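Local coordinates for Rnh (Ribonuclease H) (Chlorobaculum tepidum, PDB 3H08), which probably cleaves the RNA strand of RNA-DNA hybrids endonucleolytically, using magnesium as its cofactor, at residues G23-Y28 / N131-E136; S31-S36 / A58-A63; M47-A52 / I102-E107; K54-L59 / H115-H120. The protein carries 3 engineered substitutions. All coordinates share one frame; numbering follows the deposited sequence. Where two conformers were deposited one is given.

Contact 1. Residues G23-Y28 / N131-E136; sequences GALLMY and NSRADE. Engineered in segment 131-136: A134 (natural residue Cys).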
# COMPACT_ATOMS: atom_id res chain seq x y z
N GLY A 23 -5.83 4.98 -0.84
CA GLY A 23 -5.74 5.57 -2.15
C GLY A 23 -4.42 5.20 -2.79
O GLY A 23 -3.41 4.96 -2.11
N ALA A 24 -4.41 5.14 -4.11
CA ALA A 24 -3.19 4.90 -4.85
C ALA A 24 -3.25 5.66 -6.17
O ALA A 24 -4.30 5.73 -6.82
CB ALA A 24 -2.97 3.40 -5.09
N LEU A 25 -2.10 6.16 -6.58
CA LEU A 25 -1.91 6.85 -7.83
C LEU A 25 -0.82 6.07 -8.57
O LEU A 25 0.29 5.86 -8.03
CB LEU A 25 -1.45 8.29 -7.57
CG LEU A 25 -1.12 9.16 -8.73
CD1 LEU A 25 -2.20 9.11 -9.72
CD2 LEU A 25 -0.92 10.58 -8.21
N LEU A 26 -1.18 5.57 -9.74
CA LEU A 26 -0.29 4.81 -10.61
C LEU A 26 0.14 5.70 -11.74
O LEU A 26 -0.70 6.35 -12.37
CB LEU A 26 -1.01 3.57 -11.18
CG LEU A 26 -1.26 2.43 -10.18
CD1 LEU A 26 -2.49 2.67 -9.39
CD2 LEU A 26 -1.35 1.12 -10.90
N MET A 27 1.43 5.74 -12.02
CA MET A 27 2.00 6.63 -13.00
C MET A 27 2.91 5.89 -13.99
O MET A 27 3.76 5.11 -13.61
CB MET A 27 2.82 7.69 -12.26
CG MET A 27 3.58 8.58 -13.13
SD MET A 27 4.54 9.66 -12.08
CE MET A 27 3.27 10.51 -11.21
N TYR A 28 2.71 6.16 -15.27
CA TYR A 28 3.59 5.67 -16.33
C TYR A 28 3.74 6.80 -17.36
O TYR A 28 2.84 7.05 -18.15
CB TYR A 28 2.98 4.42 -16.93
CG TYR A 28 3.79 3.83 -18.05
CD1 TYR A 28 5.08 3.35 -17.84
CD2 TYR A 28 3.25 3.72 -19.34
CE1 TYR A 28 5.81 2.82 -18.90
CE2 TYR A 28 3.96 3.19 -20.37
CZ TYR A 28 5.23 2.74 -20.16
OH TYR A 28 5.92 2.22 -21.22
N ASN A 131 2.08 11.34 -3.57
CA ASN A 131 1.61 10.83 -2.28
C ASN A 131 0.56 11.72 -1.68
O ASN A 131 -0.36 11.23 -1.06
CB ASN A 131 2.75 10.59 -1.29
CG ASN A 131 3.48 9.32 -1.56
OD1 ASN A 131 2.97 8.18 -1.28
ND2 ASN A 131 4.65 9.45 -2.09
N SER A 132 0.68 13.04 -1.85
CA SER A 132 -0.35 13.92 -1.30
C SER A 132 -1.71 13.61 -1.94
O SER A 132 -2.75 13.63 -1.27
CB SER A 132 -0.01 15.36 -1.55
OG SER A 132 1.08 15.75 -0.73
N ARG A 133 -1.70 13.37 -3.24
CA ARG A 133 -2.96 13.04 -3.94
C ARG A 133 -3.52 11.71 -3.46
O ARG A 133 -4.74 11.60 -3.22
CB ARG A 133 -2.77 13.06 -5.47
CG ARG A 133 -3.99 12.64 -6.25
CD ARG A 133 -5.15 13.56 -6.01
NE ARG A 133 -6.24 13.21 -6.90
CZ ARG A 133 -7.49 13.56 -6.71
NH1 ARG A 133 -7.82 14.32 -5.70
NH2 ARG A 133 -8.41 13.21 -7.60
N ALA A 134 -2.65 10.72 -3.30
CA ALA A 134 -3.05 9.43 -2.76
C ALA A 134 -3.71 9.59 -1.36
O ALA A 134 -4.75 8.96 -1.08
CB ALA A 134 -1.86 8.49 -2.71
N ASP A 135 -3.09 10.41 -0.51
CA ASP A 135 -3.65 10.73 0.81
C ASP A 135 -5.03 11.39 0.71
O ASP A 135 -5.98 11.02 1.43
CB ASP A 135 -2.66 11.61 1.55
CG ASP A 135 -3.14 12.00 2.95
OD1 ASP A 135 -3.33 11.08 3.80
OD2 ASP A 135 -3.35 13.18 3.18
N GLU A 136 -5.17 12.37 -0.21
CA GLU A 136 -6.42 13.06 -0.45
C GLU A 136 -7.48 12.05 -0.88
O GLU A 136 -8.60 12.11 -0.41
CB GLU A 136 -6.23 14.13 -1.53
CG GLU A 136 -7.39 15.04 -1.80
CD GLU A 136 -7.15 16.04 -2.96
OE1 GLU A 136 -6.14 15.90 -3.72
OE2 GLU A 136 -7.95 16.98 -3.09
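The guanidinium of R133, whose side chain carries L25 along its aliphatic root, has the E136 carboxylate at its edge and nearly in its own plane. R133 NH1 donates to E136 OE1 at 3.0 Å in a salt bridge with an N-H...O angle of 158°, yet the oxygen is met from above the carboxylate plane, so the two flat groups do not lie coplanar. R133 NH2 turns to E34 of strand 31-39 for a second salt bridge. Nearer the helix backbone, L25 CD2 approaches R133 CB at 4.1 Å, the two side chains crossing at about a right angle; L25 has CG anti to the backbone N (chi1 177°), which places CD2 against R133 CB. At G23, the first residue of the segment, the strand and helix backbones come close. G23 CA lies 3.7 Å from A134 O, and a beta carbon on G23 would clash with that oxygen, so the glycine lets the helix backbone approach at this point. A134 is an engineered residue, cysteine in nature; its CB stands 3.9 Å from G23 O. In the RNase H fold this lays helix 129-144 on one face of the sheet, while A24 points away from it and L26 packs on A58 and L59, just after helix 44-57. D135, a predicted magnesium ligand, follows directly, and the side chain of A134 is about 4 Å from that of D10. No hydrogen bond joins the two segments: their join is apolar and backbone packing, with the R133-E34 charge pair at its margin linking helix to neighbouring strand.

Contact 2. Residues S31-S36 / A58-A63; sequences SRKEIS and ALKEPA. Engineered in segment 58-63: A63 (natural residue Cys).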
# COMPACT_ATOMS: atom_id res chain seq x y z
N SER A 31 0.82 9.17 -18.36
CA SER A 31 -0.40 8.48 -17.97
C SER A 31 -0.52 8.33 -16.46
O SER A 31 0.47 8.05 -15.76
CB SER A 31 -0.48 7.10 -18.61
OG SER A 31 0.63 6.31 -18.28
N ARG A 32 -1.74 8.49 -15.96
CA ARG A 32 -2.02 8.38 -14.54
C ARG A 32 -3.31 7.57 -14.34
O ARG A 32 -4.21 7.61 -15.18
CB ARG A 32 -2.16 9.77 -13.89
CG ARG A 32 -3.63 10.24 -13.63
CD ARG A 32 -3.76 11.14 -12.37
NE ARG A 32 -2.59 11.99 -12.20
CZ ARG A 32 -2.43 12.85 -11.19
NH1 ARG A 32 -3.37 12.97 -10.26
NH2 ARG A 32 -1.33 13.60 -11.13
N LYS A 33 -3.39 6.84 -13.24
CA LYS A 33 -4.61 6.12 -12.83
C LYS A 33 -4.74 6.32 -11.32
O LYS A 33 -3.75 6.19 -10.60
CB LYS A 33 -4.50 4.61 -13.15
CG LYS A 33 -5.73 3.76 -12.69
CD LYS A 33 -5.64 2.26 -13.09
CE LYS A 33 -5.33 2.04 -14.57
NZ LYS A 33 -5.31 0.57 -14.98
N GLU A 34 -5.93 6.68 -10.87
CA GLU A 34 -6.26 6.84 -9.48
C GLU A 34 -7.26 5.77 -9.06
O GLU A 34 -8.24 5.49 -9.76
CB GLU A 34 -6.85 8.23 -9.20
CG GLU A 34 -5.87 9.34 -9.51
CD GLU A 34 -6.39 10.75 -9.28
OE1 GLU A 34 -7.63 10.96 -9.11
OE2 GLU A 34 -5.53 11.67 -9.29
N ILE A 35 -7.04 5.23 -7.87
CA ILE A 35 -8.00 4.32 -7.24
C ILE A 35 -8.10 4.66 -5.78
O ILE A 35 -7.15 5.20 -5.19
CB ILE A 35 -7.58 2.85 -7.43
CG1 ILE A 35 -6.21 2.60 -6.86
CG2 ILE A 35 -7.59 2.52 -8.92
CD1 ILE A 35 -5.80 1.14 -6.81
N SER A 36 -9.21 4.27 -5.16
CA SER A 36 -9.38 4.46 -3.73
C SER A 36 -10.52 3.62 -3.21
O SER A 36 -11.36 3.12 -3.98
CB SER A 36 -9.69 5.91 -3.48
OG SER A 36 -10.90 6.31 -4.11
N ALA A 58 -4.07 -3.23 -9.41
CA ALA A 58 -4.54 -2.38 -10.53
C ALA A 58 -3.66 -2.50 -11.77
O ALA A 58 -4.04 -2.08 -12.85
CB ALA A 58 -4.63 -0.95 -10.11
N LEU A 59 -2.50 -3.10 -11.63
CA LEU A 59 -1.65 -3.34 -12.77
C LEU A 59 -2.23 -4.47 -13.64
O LEU A 59 -2.57 -5.54 -13.13
CB LEU A 59 -0.26 -3.70 -12.29
CG LEU A 59 0.46 -2.65 -11.47
CD1 LEU A 59 1.64 -3.27 -10.77
CD2 LEU A 59 0.90 -1.53 -12.30
N LYS A 60 -2.30 -4.25 -14.94
CA LYS A 60 -2.92 -5.20 -15.84
C LYS A 60 -1.98 -6.33 -16.27
O LYS A 60 -2.43 -7.40 -16.68
CB LYS A 60 -3.39 -4.48 -17.11
CG LYS A 60 -4.26 -3.26 -16.85
CD LYS A 60 -4.61 -2.58 -18.16
CE LYS A 60 -4.94 -1.13 -17.98
NZ LYS A 60 -5.70 -0.62 -19.18
N GLU A 61 -0.68 -6.05 -16.25
CA GLU A 61 0.33 -7.01 -16.64
C GLU A 61 1.49 -6.97 -15.64
O GLU A 61 1.62 -6.01 -14.91
CB GLU A 61 0.80 -6.74 -18.06
CG GLU A 61 1.60 -5.48 -18.27
CD GLU A 61 0.76 -4.24 -18.68
OE1 GLU A 61 -0.15 -4.37 -19.53
OE2 GLU A 61 1.03 -3.14 -18.15
N PRO A 62 2.29 -8.03 -15.58
CA PRO A 62 3.50 -8.00 -14.73
C PRO A 62 4.34 -6.77 -15.04
O PRO A 62 4.56 -6.45 -16.22
CB PRO A 62 4.23 -9.28 -15.11
CG PRO A 62 3.14 -10.19 -15.44
CD PRO A 62 2.16 -9.34 -16.22
N ALA A 63 4.82 -6.10 -13.99
CA ALA A 63 5.56 -4.87 -14.12
C ALA A 63 6.75 -4.79 -13.17
O ALA A 63 6.83 -5.53 -12.18
CB ALA A 63 4.62 -3.68 -13.83
O HOH W 1 -2.65 0.02 -14.58
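I35 and A58 mark the closest backbone approach, with CA atoms 8.2 Å apart, so the extended segment 31-36 and the irregular segment 58-63 meet through side chains and one water. I35 CD1 touches A58 CB at 4.1 Å; its CG1 sits between the backbone N and the carbonyl carbon (chi1 58°), the crowded position for a branched residue, and from there the chain reaches over to the alanine. K33 runs out alongside, bends at chi3 and brings NZ to a water at 2.7 Å, which in turn donates to A58 O at 3.1 Å. The ammonium is thus linked to the carbonyl indirectly. In the RNase H sheet, strand 31-39 lies at an edge, and the loop that leads from helix 44-57 to strand 64-69 comes near it only at A58 and through the side chain of K60. K60 CE lies 3.5 Å from K33 NZ, the two lysines crossing obliquely, and K60 NZ is 4.4 Å from K33 NZ; these like charges may modestly disfavour protonation of one of them, although the contact lies at the surface and K33 NZ also has the bridging water as a partner.

Contact 3. Residues M47-A52 / I102-E107; sequences MELMAA and IDLWQE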
# COMPACT_ATOMS: atom_id res chain seq x y z
N MET A 47 -4.92 -0.02 6.47
CA MET A 47 -5.18 0.81 5.28
C MET A 47 -3.88 1.12 4.48
O MET A 47 -3.92 1.21 3.28
CB MET A 47 -5.88 2.10 5.65
CG MET A 47 -7.29 1.91 6.14
SD MET A 47 -8.45 1.29 4.88
CE MET A 47 -8.29 -0.45 5.10
N GLU A 48 -2.77 1.25 5.19
CA GLU A 48 -1.46 1.39 4.56
C GLU A 48 -1.13 0.19 3.70
O GLU A 48 -0.65 0.35 2.58
CB GLU A 48 -0.39 1.59 5.65
CG GLU A 48 -0.53 2.94 6.35
CD GLU A 48 0.26 3.08 7.68
OE1 GLU A 48 1.13 2.23 8.05
OE2 GLU A 48 0.01 4.07 8.39
N LEU A 49 -1.37 -1.01 4.22
CA LEU A 49 -1.12 -2.23 3.42
C LEU A 49 -2.11 -2.32 2.29
O LEU A 49 -1.74 -2.67 1.17
CB LEU A 49 -1.22 -3.46 4.28
CG LEU A 49 -0.22 -3.65 5.40
CD1 LEU A 49 -0.36 -5.06 5.93
CD2 LEU A 49 1.16 -3.44 4.91
N MET A 50 -3.37 -2.06 2.58
CA MET A 50 -4.42 -2.17 1.55
C MET A 50 -4.14 -1.26 0.36
O MET A 50 -4.37 -1.61 -0.80
CB MET A 50 -5.79 -1.89 2.13
CG MET A 50 -6.89 -2.25 1.18
SD MET A 50 -7.05 -4.02 0.98
CE MET A 50 -7.69 -4.49 2.58
N ALA A 51 -3.66 -0.06 0.63
CA ALA A 51 -3.34 0.85 -0.49
C ALA A 51 -2.31 0.23 -1.44
O ALA A 51 -2.44 0.34 -2.64
CB ALA A 51 -2.88 2.14 0.02
N ALA A 52 -1.27 -0.38 -0.88
CA ALA A 52 -0.26 -1.05 -1.69
C ALA A 52 -0.84 -2.25 -2.43
O ALA A 52 -0.55 -2.47 -3.60
CB ALA A 52 0.90 -1.43 -0.84
N ILE A 102 -2.11 -11.02 8.74
CA ILE A 102 -1.53 -12.10 7.90
C ILE A 102 -2.26 -12.15 6.57
O ILE A 102 -1.64 -12.37 5.55
CB ILE A 102 -1.59 -13.46 8.58
CG1 ILE A 102 -0.65 -13.46 9.80
CG2 ILE A 102 -1.19 -14.58 7.63
CD1 ILE A 102 -0.93 -14.62 10.76
N ASP A 103 -3.58 -11.94 6.59
CA ASP A 103 -4.35 -11.95 5.34
C ASP A 103 -3.79 -10.98 4.31
O ASP A 103 -3.63 -11.30 3.12
CB ASP A 103 -5.83 -11.69 5.61
CG ASP A 103 -6.12 -10.34 6.35
OD1 ASP A 103 -5.36 -9.92 7.26
OD2 ASP A 103 -7.17 -9.77 6.02
N LEU A 104 -3.44 -9.79 4.77
CA LEU A 104 -2.91 -8.77 3.87
C LEU A 104 -1.47 -9.04 3.48
O LEU A 104 -1.11 -8.92 2.31
CB LEU A 104 -3.08 -7.37 4.48
CG LEU A 104 -4.51 -6.96 4.82
CD1 LEU A 104 -4.54 -5.53 5.31
CD2 LEU A 104 -5.42 -7.06 3.62
N TRP A 105 -0.65 -9.48 4.44
CA TRP A 105 0.72 -9.88 4.07
C TRP A 105 0.75 -11.01 3.03
O TRP A 105 1.62 -11.01 2.17
CB TRP A 105 1.57 -10.24 5.29
CG TRP A 105 1.84 -9.10 6.17
CD1 TRP A 105 1.36 -8.91 7.42
CD2 TRP A 105 2.60 -7.92 5.85
NE1 TRP A 105 1.81 -7.72 7.94
CE2 TRP A 105 2.57 -7.09 7.00
CE3 TRP A 105 3.33 -7.50 4.74
CZ2 TRP A 105 3.25 -5.87 7.05
CZ3 TRP A 105 4.01 -6.30 4.81
CH2 TRP A 105 3.94 -5.49 5.94
N GLN A 106 -0.19 -11.94 3.08
CA GLN A 106 -0.23 -13.03 2.09
C GLN A 106 -0.51 -12.48 0.71
O GLN A 106 -0.01 -13.00 -0.29
CB GLN A 106 -1.30 -14.05 2.47
CG GLN A 106 -0.82 -14.95 3.57
CD GLN A 106 -1.91 -15.78 4.21
OE1 GLN A 106 -1.62 -16.76 4.87
NE2 GLN A 106 -3.17 -15.37 4.04
N GLU A 107 -1.35 -11.46 0.65
CA GLU A 107 -1.65 -10.82 -0.62
C GLU A 107 -0.42 -10.12 -1.17
O GLU A 107 -0.12 -10.21 -2.35
CB GLU A 107 -2.81 -9.84 -0.47
CG GLU A 107 -4.13 -10.47 -0.48
CD GLU A 107 -4.36 -11.18 -1.81
OE1 GLU A 107 -4.44 -10.50 -2.87
OE2 GLU A 107 -4.39 -12.42 -1.80
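Two helices of the RNase H fold pack side by side here, L49 and M50 of helix 44-57 meeting L104 and W105 of helix 102-114. Their local axes run 10.0 Å apart at 24°, pointing roughly the same way, and the CA atoms of L49 and L104 come within 6.8 Å. L49 reaches both partners. Its CD1 lies over the W105 ring in a CH-pi contact, 4.0 Å from the centroid of the six-membered ring and 22° off the normal, while L49 CD2 touches W105 CH2 at 3.6 Å. W105 leaves its helix on the far side, yet its first torsion, with CG beside the backbone N (chi1 -66°), brings the indole back against L49. The same leucine methyl, CD1, also meets L104 CB at 3.9 Å. Separately, the chain of M50, bent at chi2 and chi3, lays CE against L104 CD2 at 3.6 Å. An alanine in place of W105 removes the indole and would probably open a gap beside both L49 methyls and leave Y73 OH without its hydrogen-bond mate NE1. E48, a predicted magnesium ligand, sits on another side of its helix. Y73 and L74 of helix 72-79 also pack on L49, W86 meets W105 edge-to-face, and W22 of strand 18-28 packs against M47, M50 and A51, placing helix 44-57 between the sheet and helix 102-114.

Contact 4. Residues K54-L59 / H115-H120; sequences KGLEAL and HRVTFH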
# COMPACT_ATOMS: atom_id res chain seq x y z
N LYS A 54 -3.99 -2.83 -3.34
CA LYS A 54 -4.91 -2.38 -4.36
C LYS A 54 -4.14 -1.73 -5.52
O LYS A 54 -4.48 -1.95 -6.68
CB LYS A 54 -5.94 -1.44 -3.74
CG LYS A 54 -6.87 -2.10 -2.74
CD LYS A 54 -7.81 -3.03 -3.41
CE LYS A 54 -8.84 -3.49 -2.46
NZ LYS A 54 -9.71 -4.49 -3.12
N GLY A 55 -3.11 -0.94 -5.21
CA GLY A 55 -2.28 -0.36 -6.23
C GLY A 55 -1.67 -1.43 -7.12
O GLY A 55 -1.69 -1.33 -8.33
N LEU A 56 -1.08 -2.44 -6.50
CA LEU A 56 -0.47 -3.52 -7.27
C LEU A 56 -1.52 -4.33 -8.05
O LEU A 56 -1.25 -4.76 -9.17
CB LEU A 56 0.39 -4.41 -6.37
CG LEU A 56 1.64 -3.71 -5.81
CD1 LEU A 56 2.24 -4.56 -4.70
CD2 LEU A 56 2.68 -3.44 -6.87
N GLU A 57 -2.68 -4.55 -7.45
CA GLU A 57 -3.77 -5.28 -8.13
C GLU A 57 -4.28 -4.54 -9.37
O GLU A 57 -4.85 -5.17 -10.26
CB GLU A 57 -4.91 -5.55 -7.18
CG GLU A 57 -4.62 -6.65 -6.21
CD GLU A 57 -5.77 -6.99 -5.26
OE1 GLU A 57 -6.73 -6.21 -5.13
OE2 GLU A 57 -5.69 -8.08 -4.64
N ALA A 58 -4.07 -3.23 -9.41
CA ALA A 58 -4.54 -2.38 -10.53
C ALA A 58 -3.66 -2.50 -11.77
O ALA A 58 -4.04 -2.08 -12.85
CB ALA A 58 -4.63 -0.95 -10.11
N LEU A 59 -2.50 -3.10 -11.63
CA LEU A 59 -1.65 -3.34 -12.77
C LEU A 59 -2.23 -4.47 -13.64
O LEU A 59 -2.57 -5.54 -13.13
CB LEU A 59 -0.26 -3.70 -12.29
CG LEU A 59 0.46 -2.65 -11.47
CD1 LEU A 59 1.64 -3.27 -10.77
CD2 LEU A 59 0.90 -1.53 -12.30
N HIS A 115 4.95 -8.95 -9.58
CA HIS A 115 5.62 -7.71 -9.93
C HIS A 115 6.92 -7.62 -9.20
O HIS A 115 7.03 -8.12 -8.08
CB HIS A 115 4.72 -6.53 -9.55
CG HIS A 115 3.36 -6.60 -10.17
ND1 HIS A 115 3.16 -6.47 -11.53
CD2 HIS A 115 2.14 -6.85 -9.63
CE1 HIS A 115 1.87 -6.62 -11.80
NE2 HIS A 115 1.24 -6.88 -10.67
N ARG A 116 7.91 -6.96 -9.80
CA ARG A 116 9.21 -6.77 -9.14
C ARG A 116 9.22 -5.39 -8.54
O ARG A 116 9.32 -4.39 -9.25
CB ARG A 116 10.34 -7.01 -10.14
CG ARG A 116 10.33 -8.44 -10.66
CD ARG A 116 11.67 -8.91 -11.10
NE ARG A 116 11.71 -10.36 -11.30
CZ ARG A 116 12.17 -11.22 -10.41
NH1 ARG A 116 12.66 -10.82 -9.23
NH2 ARG A 116 12.16 -12.51 -10.69
N VAL A 117 8.98 -5.34 -7.24
CA VAL A 117 8.66 -4.09 -6.54
C VAL A 117 9.79 -3.62 -5.64
O VAL A 117 10.34 -4.37 -4.86
CB VAL A 117 7.37 -4.26 -5.68
CG1 VAL A 117 6.90 -2.90 -5.13
CG2 VAL A 117 6.26 -4.92 -6.47
N THR A 118 10.13 -2.35 -5.78
CA THR A 118 11.02 -1.70 -4.85
C THR A 118 10.14 -0.75 -4.06
O THR A 118 9.28 -0.10 -4.61
CB THR A 118 12.14 -0.94 -5.56
OG1 THR A 118 11.57 -0.03 -6.50
CG2 THR A 118 13.02 -1.90 -6.30
N PHE A 119 10.37 -0.72 -2.76
CA PHE A 119 9.58 0.09 -1.83
C PHE A 119 10.45 1.24 -1.31
O PHE A 119 11.61 1.03 -0.90
CB PHE A 119 9.13 -0.80 -0.64
CG PHE A 119 8.11 -1.85 -1.01
CD1 PHE A 119 6.73 -1.60 -0.83
CD2 PHE A 119 8.50 -3.05 -1.63
CE1 PHE A 119 5.80 -2.54 -1.23
CE2 PHE A 119 7.55 -3.99 -2.00
CZ PHE A 119 6.21 -3.75 -1.79
N HIS A 120 9.85 2.42 -1.25
CA HIS A 120 10.50 3.62 -0.80
C HIS A 120 9.64 4.27 0.25
O HIS A 120 8.45 4.45 0.05
CB HIS A 120 10.66 4.62 -1.95
CG HIS A 120 11.41 4.07 -3.13
ND1 HIS A 120 12.79 3.99 -3.16
CD2 HIS A 120 10.98 3.60 -4.31
CE1 HIS A 120 13.16 3.48 -4.32
NE2 HIS A 120 12.08 3.26 -5.05
O HOH W 2 -1.65 -7.04 -10.64
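This is a mixed apolar and water-mediated contact, in which L56 and L59 near the C-terminal end of helix 44-57 meet H115 and V117 where helix 102-114 gives way to strand 116-121. The central piece is a methyl on an imidazole: L59 CD1 sits 3.5 Å from the H115 ring centroid and only 8° off the ring normal, almost over its centre, in a CH-pi contact. L59 CB also reaches H115 CE1 at 3.6 Å, the two side chains sliding past each other in opposite directions. H115 arrives with CG anti to its carbonyl carbon (chi1 -56°), which lays the ring face against L59 CD1. A water lies in the ring plane at its edge, 2.9 Å from H115 NE2; it donates to L56 O at 2.7 Å and to L59 O at 3.0 Å. Deeper in, L56 CD2 packs on V117 CG2 at 3.9 Å, with V65 of the next strand and L111 of helix 102-114 also against L56. At the other nitrogen, H115 ND1 is hydrogen-bonded to the backbone N of A63, an engineered residue. A leucine in place of H115 would probably leave the A63 amide without its mate and the water without its ring partner. Both ring nitrogens are thus engaged and one face is covered, which fixes the imidazole's rotation, while the water gives two carbonyls near the helix end a donor.

How the contacts relate
From the N terminus, contact 1 starts first, on strand 18-28, and ends last, on helix 129-144, so the other three nest inside its long loop. Contact 2 begins on the next strand and closes a short loop just beyond helix 44-57. Contact 3 starts within that loop and ends on helix 102-114, so it crosses contact 2. Contact 4 begins where contact 2 ends, sharing A58 and L59, and crosses contact 3. Between contacts 3 and 4, E57 and E107 bring like charges close. Contact 1 joins helix 129-144 to one sheet face, contact 2 an edge strand to a loop, contact 3 two helices, and contact 4 the end of helix 44-57 to strand 116-121.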